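Peptide-binding protein (Photobacterium damsela subsp. piscicida, PDB 6SQX) cleaves the peptidoglycan of potentially competing bacteria as a secreted D,L-endopeptidase of the NlpC/P60 family, probably with cysteine-peptidase chemistry. Local coordinates at residues Tyr354-Gln359 with Val466-Thr471; Gln376-Met381 with Leu472-Pro477; Met381-Phe386 with Ser394-Tyr399. All blocks are in the same frame, centred on the assembly; numbering follows the deposited sequence. Where two conformers were deposited one is given.

Contact 1: residues Tyr354-Gln359 with Val466-Thr471; sequences YSMYDQ and VGFNTT
M356 lays its thioether against both F468 and T470. Its methyl CE comes in at the edge of the F468 ring, in the ring plane, 3.6 Å from F468 CD1. Its sulfur SD lies 5.0 Å from the centroid of that ring, an oblique Met-aromatic contact. The bend at the end of the chain (chi3 -88°) turns the methyl on to T470, where M356 CE and T470 CG2 are 3.4 Å apart, tighter than usual for two carbons. A long, unbranched methionine suits a place with two such different neighbours. In the backbone, M356 N donates to F468 O at 2.7 Å, and Y354 and T470 exchange two hydrogen bonds. Between these lies the non-hydrogen-bonded pair S355 and N469, whose side chains share a water that also accepts from F468 N. S355 OG further accepts from Y357 N at 3.2 Å, forming an ST turn; a short hydroxyl suits this double task. Past the strand end, Y357 and V466 run side by side, with Y357 CE1 3.8 Å from V466 CG1, and a second water donates to Y357 O and V466 O.

Further out, the type I turn from M356 to Q359 brings the Q359 amide back, and Q359 NE2 donates to Y354 OH at 2.8 Å. M356 O accepts a hydrogen bond from R364 NH2 of helix 361-370, whose L367 touches Y354 and M356 while L368 touches F468. The F468 ring also meets that of F386 at about 90°, and N469 ND2 is held by S385 OG. The arrangement is an antiparallel sheet edge of the papain-like NlpC/P60 fold: short strand 353-355 borders strand 467-472, with helix 361-370 packed on the face of Y354 and T470.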
# COMPACT_ATOMS: atom_id res chain seq x y z
N TYR A 354 -8.45 -10.52 15.66
CA TYR A 354 -9.63 -10.78 16.48
C TYR A 354 -10.83 -10.65 15.56
O TYR A 354 -11.19 -9.53 15.15
CB TYR A 354 -9.70 -9.79 17.64
CG TYR A 354 -10.93 -9.96 18.48
CD1 TYR A 354 -11.16 -11.14 19.17
CD2 TYR A 354 -11.87 -8.94 18.58
CE1 TYR A 354 -12.29 -11.30 19.94
CE2 TYR A 354 -13.01 -9.09 19.36
CZ TYR A 354 -13.22 -10.28 20.02
OH TYR A 354 -14.34 -10.44 20.80
N SER A 355 -11.47 -11.78 15.25
CA SER A 355 -12.62 -11.80 14.35
C SER A 355 -13.91 -11.59 15.13
O SER A 355 -14.18 -12.28 16.12
CB SER A 355 -12.69 -13.12 13.58
OG SER A 355 -13.98 -13.30 13.01
N MET A 356 -14.73 -10.66 14.64
CA MET A 356 -16.05 -10.38 15.21
C MET A 356 -17.16 -10.90 14.31
O MET A 356 -18.28 -10.40 14.33
CB MET A 356 -16.19 -8.88 15.47
CG MET A 356 -15.43 -8.44 16.71
SD MET A 356 -15.23 -6.66 16.85
CE MET A 356 -13.71 -6.48 15.93
N TYR A 357 -16.83 -11.93 13.51
CA TYR A 357 -17.80 -12.62 12.67
C TYR A 357 -19.04 -13.08 13.44
O TYR A 357 -20.16 -13.05 12.92
CB TYR A 357 -17.11 -13.85 12.06
CG TYR A 357 -18.03 -14.83 11.35
CD1 TYR A 357 -18.47 -14.59 10.07
CD2 TYR A 357 -18.40 -16.02 11.95
CE1 TYR A 357 -19.30 -15.47 9.40
CE2 TYR A 357 -19.23 -16.91 11.30
CZ TYR A 357 -19.67 -16.64 10.01
OH TYR A 357 -20.49 -17.54 9.36
N ASP A 358 -18.86 -13.55 14.67
CA ASP A 358 -20.01 -14.06 15.40
C ASP A 358 -20.68 -13.00 16.25
O ASP A 358 -21.46 -13.34 17.14
CB ASP A 358 -19.63 -15.29 16.22
CG ASP A 358 -18.50 -15.03 17.18
OD1 ASP A 358 -17.90 -13.93 17.13
OD2 ASP A 358 -18.21 -15.93 17.99
N GLN A 359 -20.41 -11.71 16.01
CA GLN A 359 -20.86 -10.66 16.91
C GLN A 359 -21.74 -9.66 16.18
O GLN A 359 -21.50 -9.33 15.01
CB GLN A 359 -19.69 -9.98 17.58
CG GLN A 359 -18.72 -10.99 18.14
CD GLN A 359 -17.96 -10.46 19.31
OE1 GLN A 359 -18.52 -9.78 20.17
NE2 GLN A 359 -16.67 -10.78 19.37
N VAL A 466 -19.93 -9.13 6.82
CA VAL A 466 -19.88 -10.50 7.32
C VAL A 466 -18.56 -10.74 8.05
O VAL A 466 -18.53 -11.31 9.15
CB VAL A 466 -20.09 -11.50 6.16
CG1 VAL A 466 -19.87 -12.91 6.67
CG2 VAL A 466 -21.52 -11.35 5.57
N GLY A 467 -17.46 -10.30 7.44
CA GLY A 467 -16.15 -10.30 8.07
C GLY A 467 -15.86 -8.94 8.67
O GLY A 467 -16.03 -7.90 8.02
N PHE A 468 -15.39 -8.95 9.92
CA PHE A 468 -15.14 -7.71 10.63
C PHE A 468 -14.13 -8.04 11.71
O PHE A 468 -14.39 -8.92 12.54
CB PHE A 468 -16.47 -7.22 11.23
CG PHE A 468 -16.42 -5.85 11.87
CD1 PHE A 468 -15.78 -5.63 13.08
CD2 PHE A 468 -17.05 -4.78 11.25
CE1 PHE A 468 -15.75 -4.36 13.66
CE2 PHE A 468 -17.02 -3.51 11.81
CZ PHE A 468 -16.36 -3.29 13.01
N ASN A 469 -12.97 -7.40 11.70
CA ASN A 469 -11.86 -7.84 12.54
C ASN A 469 -11.11 -6.63 13.06
O ASN A 469 -11.10 -5.58 12.44
CB ASN A 469 -10.81 -8.67 11.77
CG ASN A 469 -11.43 -9.66 10.81
OD1 ASN A 469 -11.97 -10.68 11.24
ND2 ASN A 469 -11.37 -9.36 9.52
N THR A 470 -10.45 -6.79 14.20
CA THR A 470 -9.47 -5.84 14.67
C THR A 470 -8.13 -6.55 14.84
O THR A 470 -8.09 -7.73 15.24
CB THR A 470 -9.87 -5.18 16.01
OG1 THR A 470 -10.12 -6.18 16.99
CG2 THR A 470 -11.10 -4.29 15.82
N THR A 471 -7.04 -5.84 14.55
CA THR A 471 -5.69 -6.38 14.69
C THR A 471 -4.82 -5.33 15.37
O THR A 471 -4.56 -4.27 14.79
CB THR A 471 -5.12 -6.75 13.31
OG1 THR A 471 -6.04 -7.59 12.59
CG2 THR A 471 -3.73 -7.41 13.44
O HOH W 1 -14.27 -11.97 10.56
O HOH W 2 -20.82 -11.98 10.46

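Contact 2: residues Gln376-Met381 with Leu472-Pro477; sequences QLIPFM and LLTETP. With EDO (1,2-ethanediol), chain F.
A type II beta turn from I378 to M381 leads into strand 382-387 and meets the chain as it leaves strand 467-472. The turn is closed by M381 N to I378 O at 3.0 Å, and F380 takes its positive-phi position (phi 76°). One hydrogen bond joins the segments: L473 N donates to M381 O at 2.9 Å, tilted from the carbonyl plane. The rest is van der Waals packing, with L472 CD2 against Q376 O at 3.7 Å. I378 was deposited in two conformers, so its side-chain contacts hold for the one described: I378 CG1 lies 4.1 Å from L472 CD2, the two side chains crossing at about a right angle, and I378 CD1 meets T474 CG2 tip to tip. The same T474 CG2 lies 4.0 Å from M381 CB; threonine suits the place in offering a compact methyl to both neighbours. Farther along, T476 OG1 shares a hydrogen bond of 3.1 Å with O1 of an ethanediol, probably from the crystallisation liquor. M381 packs on I47 and I48, and L472 and L473 touch T382 and L383 of strand 382-387, while T476 and P477 lie against Y59 of helix 50-64.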
# COMPACT_ATOMS: atom_id res chain seq x y z
N GLN A 376 -8.38 -4.79 24.52
CA GLN A 376 -8.21 -3.34 24.55
C GLN A 376 -7.71 -2.88 23.18
O GLN A 376 -6.63 -3.30 22.74
CB GLN A 376 -7.21 -2.95 25.64
CG GLN A 376 -6.79 -1.48 25.62
CD GLN A 376 -7.86 -0.53 26.16
OE1 GLN A 376 -8.92 -0.34 25.55
NE2 GLN A 376 -7.59 0.06 27.32
N LEU A 377 -8.50 -2.04 22.51
CA LEU A 377 -8.11 -1.46 21.23
C LEU A 377 -7.30 -0.18 21.47
O LEU A 377 -7.53 0.54 22.44
CB LEU A 377 -9.35 -1.12 20.40
CG LEU A 377 -10.25 -2.31 20.05
CD1 LEU A 377 -11.27 -1.91 19.01
CD2 LEU A 377 -9.42 -3.49 19.53
N ILE A 378 -6.35 0.09 20.59
CA ILE A 378 -5.44 1.22 20.78
C ILE A 378 -5.57 2.17 19.60
O ILE A 378 -5.19 1.80 18.48
CB ILE A 378 -3.98 0.75 20.92
CG1 ILE A 378 -3.84 -0.23 22.08
CG2 ILE A 378 -3.06 1.96 21.05
CD1 ILE A 378 -2.39 -0.60 22.42
N PRO A 379 -6.08 3.38 19.80
CA PRO A 379 -6.13 4.35 18.69
C PRO A 379 -4.75 4.55 18.10
O PRO A 379 -3.74 4.63 18.81
CB PRO A 379 -6.64 5.64 19.37
CG PRO A 379 -7.47 5.12 20.54
CD PRO A 379 -6.71 3.89 21.03
N PHE A 380 -4.71 4.59 16.77
CA PHE A 380 -3.52 4.78 15.95
C PHE A 380 -2.66 3.52 15.86
O PHE A 380 -1.64 3.55 15.14
CB PHE A 380 -2.65 5.98 16.36
CG PHE A 380 -3.38 7.30 16.27
CD1 PHE A 380 -3.38 8.05 15.09
CD2 PHE A 380 -4.06 7.80 17.36
CE1 PHE A 380 -4.07 9.27 15.00
CE2 PHE A 380 -4.74 9.02 17.29
CZ PHE A 380 -4.74 9.75 16.11
N MET A 381 -3.05 2.41 16.52
CA MET A 381 -2.25 1.20 16.53
C MET A 381 -3.10 -0.05 16.31
O MET A 381 -2.63 -1.15 16.64
CB MET A 381 -1.44 1.10 17.85
CG MET A 381 -0.27 2.06 17.88
SD MET A 381 1.02 1.62 16.68
CE MET A 381 1.75 3.23 16.42
N LEU A 472 -4.34 -5.61 16.57
CA LEU A 472 -3.40 -4.71 17.22
C LEU A 472 -2.04 -4.82 16.55
O LEU A 472 -1.57 -5.91 16.25
CB LEU A 472 -3.20 -5.15 18.67
CG LEU A 472 -4.33 -4.90 19.64
CD1 LEU A 472 -3.92 -5.41 21.05
CD2 LEU A 472 -4.64 -3.43 19.66
N LEU A 473 -1.34 -3.69 16.40
CA LEU A 473 0.00 -3.69 15.85
C LEU A 473 1.08 -3.78 16.93
O LEU A 473 2.22 -4.12 16.62
CB LEU A 473 0.25 -2.41 15.06
CG LEU A 473 -0.69 -2.20 13.88
CD1 LEU A 473 -0.30 -0.90 13.20
CD2 LEU A 473 -0.60 -3.37 12.89
N THR A 474 0.73 -3.52 18.18
CA THR A 474 1.71 -3.35 19.25
C THR A 474 2.50 -4.62 19.55
O THR A 474 3.47 -4.55 20.31
CB THR A 474 1.01 -2.82 20.49
OG1 THR A 474 -0.19 -3.58 20.72
CG2 THR A 474 0.64 -1.34 20.28
N GLU A 475 2.13 -5.75 18.95
CA GLU A 475 2.87 -7.00 19.10
C GLU A 475 3.65 -7.25 17.82
O GLU A 475 3.06 -7.50 16.76
CB GLU A 475 1.91 -8.15 19.41
CG GLU A 475 1.06 -7.92 20.66
CD GLU A 475 1.90 -7.54 21.88
OE1 GLU A 475 1.52 -6.58 22.59
OE2 GLU A 475 2.94 -8.20 22.13
N THR A 476 4.97 -7.18 17.91
CA THR A 476 5.81 -7.46 16.74
C THR A 476 5.96 -8.97 16.58
O THR A 476 6.19 -9.67 17.57
CB THR A 476 7.19 -6.80 16.90
OG1 THR A 476 7.06 -5.38 16.76
CG2 THR A 476 8.16 -7.31 15.86
N PRO A 477 5.82 -9.50 15.35
CA PRO A 477 5.98 -10.94 15.09
C PRO A 477 7.37 -11.49 15.47
O PRO A 477 8.35 -10.75 15.43
CB PRO A 477 5.76 -11.05 13.57
CG PRO A 477 4.92 -9.85 13.23
CD PRO A 477 5.40 -8.76 14.14
C1 EDO F . 4.51 -4.26 14.34
O1 EDO F . 5.85 -4.63 13.99
C2 EDO F . 3.59 -4.47 13.15
O2 EDO F . 3.33 -5.88 12.95

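Contact 3: residues Met381-Phe386 with Ser394-Tyr399; sequences MTLVSF and SHIGLY. With EDO (1,2-ethanediol), chain L.
L383 and I396 meet on the densely packed side of this beta hairpin, with L383 CD1 4.0 Å from I396 CD1. L398 CD1 lies 4.1 Å from L383 CD2 and curls over the backbone to 3.5 Å from T382 O. Branched aliphatic residues suit this face because helices 326-334 and 343-349 press on it through L328, F332 and Q346. The backbone is equally close: V384 and G397 pair by two hydrogen bonds, the one from G397 N lying in the carbonyl plane of V384. Glycine adds no side chain on the face that carries the F386 ring. There F386 and H395 run side by side, F386 CD1 3.8 Å from H395 CD2, their near-parallel rings (25°) overlapping little.

The loose side is at exposed S394, whose OG shares a 2.7 Å hydrogen bond with O1 of an ethanediol. F386 O accepts from S394 N, at 2.7 Å, and H395 N, making a classic beta bulge. These two bonds help set the backbone at S394 and H395. A histidine at the start of a strand, its NE2 bonded to N415 OD1, is consistent with the family's catalytic histidine and its polar third residue.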
# COMPACT_ATOMS: atom_id res chain seq x y z
N MET A 381 -3.05 2.41 16.52
CA MET A 381 -2.25 1.20 16.53
C MET A 381 -3.10 -0.05 16.31
O MET A 381 -2.63 -1.15 16.64
CB MET A 381 -1.44 1.10 17.85
CG MET A 381 -0.27 2.06 17.88
SD MET A 381 1.02 1.62 16.68
CE MET A 381 1.75 3.23 16.42
N THR A 382 -4.32 0.09 15.81
CA THR A 382 -5.19 -1.06 15.57
C THR A 382 -5.75 -0.95 14.18
O THR A 382 -6.24 0.12 13.80
CB THR A 382 -6.36 -1.03 16.55
OG1 THR A 382 -5.86 -0.93 17.89
CG2 THR A 382 -7.22 -2.30 16.42
N LEU A 383 -5.70 -2.02 13.40
CA LEU A 383 -6.30 -2.06 12.09
C LEU A 383 -7.70 -2.65 12.21
O LEU A 383 -7.89 -3.66 12.88
CB LEU A 383 -5.47 -2.95 11.16
CG LEU A 383 -3.97 -2.68 11.07
CD1 LEU A 383 -3.28 -3.57 10.05
CD2 LEU A 383 -3.73 -1.19 10.71
N VAL A 384 -8.68 -2.03 11.57
CA VAL A 384 -10.02 -2.58 11.46
C VAL A 384 -10.22 -3.02 10.02
O VAL A 384 -10.03 -2.22 9.10
CB VAL A 384 -11.10 -1.56 11.86
CG1 VAL A 384 -12.46 -2.27 12.04
CG2 VAL A 384 -10.71 -0.84 13.15
N SER A 385 -10.61 -4.28 9.82
CA SER A 385 -10.77 -4.80 8.48
C SER A 385 -12.18 -5.36 8.31
O SER A 385 -12.84 -5.72 9.28
CB SER A 385 -9.69 -5.84 8.14
OG SER A 385 -9.68 -6.92 9.10
N PHE A 386 -12.63 -5.41 7.06
CA PHE A 386 -14.02 -5.68 6.72
C PHE A 386 -14.02 -6.58 5.49
O PHE A 386 -13.19 -6.41 4.60
CB PHE A 386 -14.77 -4.37 6.33
CG PHE A 386 -14.54 -3.22 7.30
CD1 PHE A 386 -13.42 -2.40 7.14
CD2 PHE A 386 -15.44 -2.94 8.31
CE1 PHE A 386 -13.18 -1.33 8.01
CE2 PHE A 386 -15.24 -1.85 9.18
CZ PHE A 386 -14.09 -1.03 9.02
N SER A 394 -12.00 -7.00 2.21
CA SER A 394 -12.08 -6.10 1.07
C SER A 394 -11.94 -4.63 1.45
O SER A 394 -12.01 -3.78 0.57
CB SER A 394 -13.38 -6.33 0.31
OG SER A 394 -14.46 -6.27 1.20
N HIS A 395 -11.72 -4.33 2.72
CA HIS A 395 -11.41 -2.97 3.13
C HIS A 395 -10.64 -3.02 4.44
O HIS A 395 -10.78 -3.98 5.22
CB HIS A 395 -12.66 -2.09 3.31
CG HIS A 395 -12.33 -0.65 3.51
ND1 HIS A 395 -11.51 0.05 2.64
CD2 HIS A 395 -12.65 0.21 4.51
CE1 HIS A 395 -11.37 1.29 3.08
NE2 HIS A 395 -12.04 1.41 4.22
N ILE A 396 -9.81 -2.00 4.69
CA ILE A 396 -9.09 -1.93 5.95
C ILE A 396 -8.86 -0.45 6.26
O ILE A 396 -8.73 0.37 5.34
CB ILE A 396 -7.79 -2.78 5.90
CG1 ILE A 396 -7.15 -2.94 7.28
CG2 ILE A 396 -6.77 -2.18 4.88
CD1 ILE A 396 -6.10 -4.10 7.27
N GLY A 397 -8.80 -0.12 7.55
CA GLY A 397 -8.43 1.23 7.97
C GLY A 397 -7.75 1.21 9.32
O GLY A 397 -7.65 0.16 9.99
N LEU A 398 -7.24 2.37 9.73
CA LEU A 398 -6.52 2.52 10.99
C LEU A 398 -7.46 3.13 12.03
O LEU A 398 -7.84 4.29 11.92
CB LEU A 398 -5.29 3.42 10.80
CG LEU A 398 -4.49 3.71 12.08
CD1 LEU A 398 -3.91 2.40 12.61
CD2 LEU A 398 -3.41 4.75 11.80
N TYR A 399 -7.86 2.34 13.03
CA TYR A 399 -8.72 2.84 14.11
C TYR A 399 -8.08 4.05 14.78
O TYR A 399 -6.90 4.02 15.13
CB TYR A 399 -8.85 1.72 15.14
CG TYR A 399 -9.68 2.05 16.35
CD1 TYR A 399 -11.05 2.27 16.25
CD2 TYR A 399 -9.11 2.07 17.63
CE1 TYR A 399 -11.84 2.55 17.39
CE2 TYR A 399 -9.88 2.33 18.76
CZ TYR A 399 -11.24 2.56 18.65
OH TYR A 399 -11.96 2.81 19.79
C1 EDO L . -16.33 -3.90 2.76
O1 EDO L . -15.89 -4.04 1.41
C2 EDO L . -17.66 -4.62 2.94
O2 EDO L . -17.49 -6.01 2.65

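How the contacts relate
Contacts 1 and 3 lie in one antiparallel sheet of the NlpC/P60 region, whose order begins 353-355, 467-472, 382-387, 395-405, and contact 2 joins loops at its end. Contact 1 pairs the first two of these strands and contact 3 the last two, their centres about 11 Å apart, with T471 N to L383 O (2.9 Å) among the probable hydrogen bonds between. The centre of contact 2 is about 11 Å from that of contact 3, with which it shares M381, and about 16 Å from that of contact 1. In sequence, 354-359 comes first, then 376-381, the local hairpin of contact 3, and finally 466-477. The chain's modelled C-terminal end thus returns to complete the sheet, inserting between the edge strand and the hairpin that carries H395.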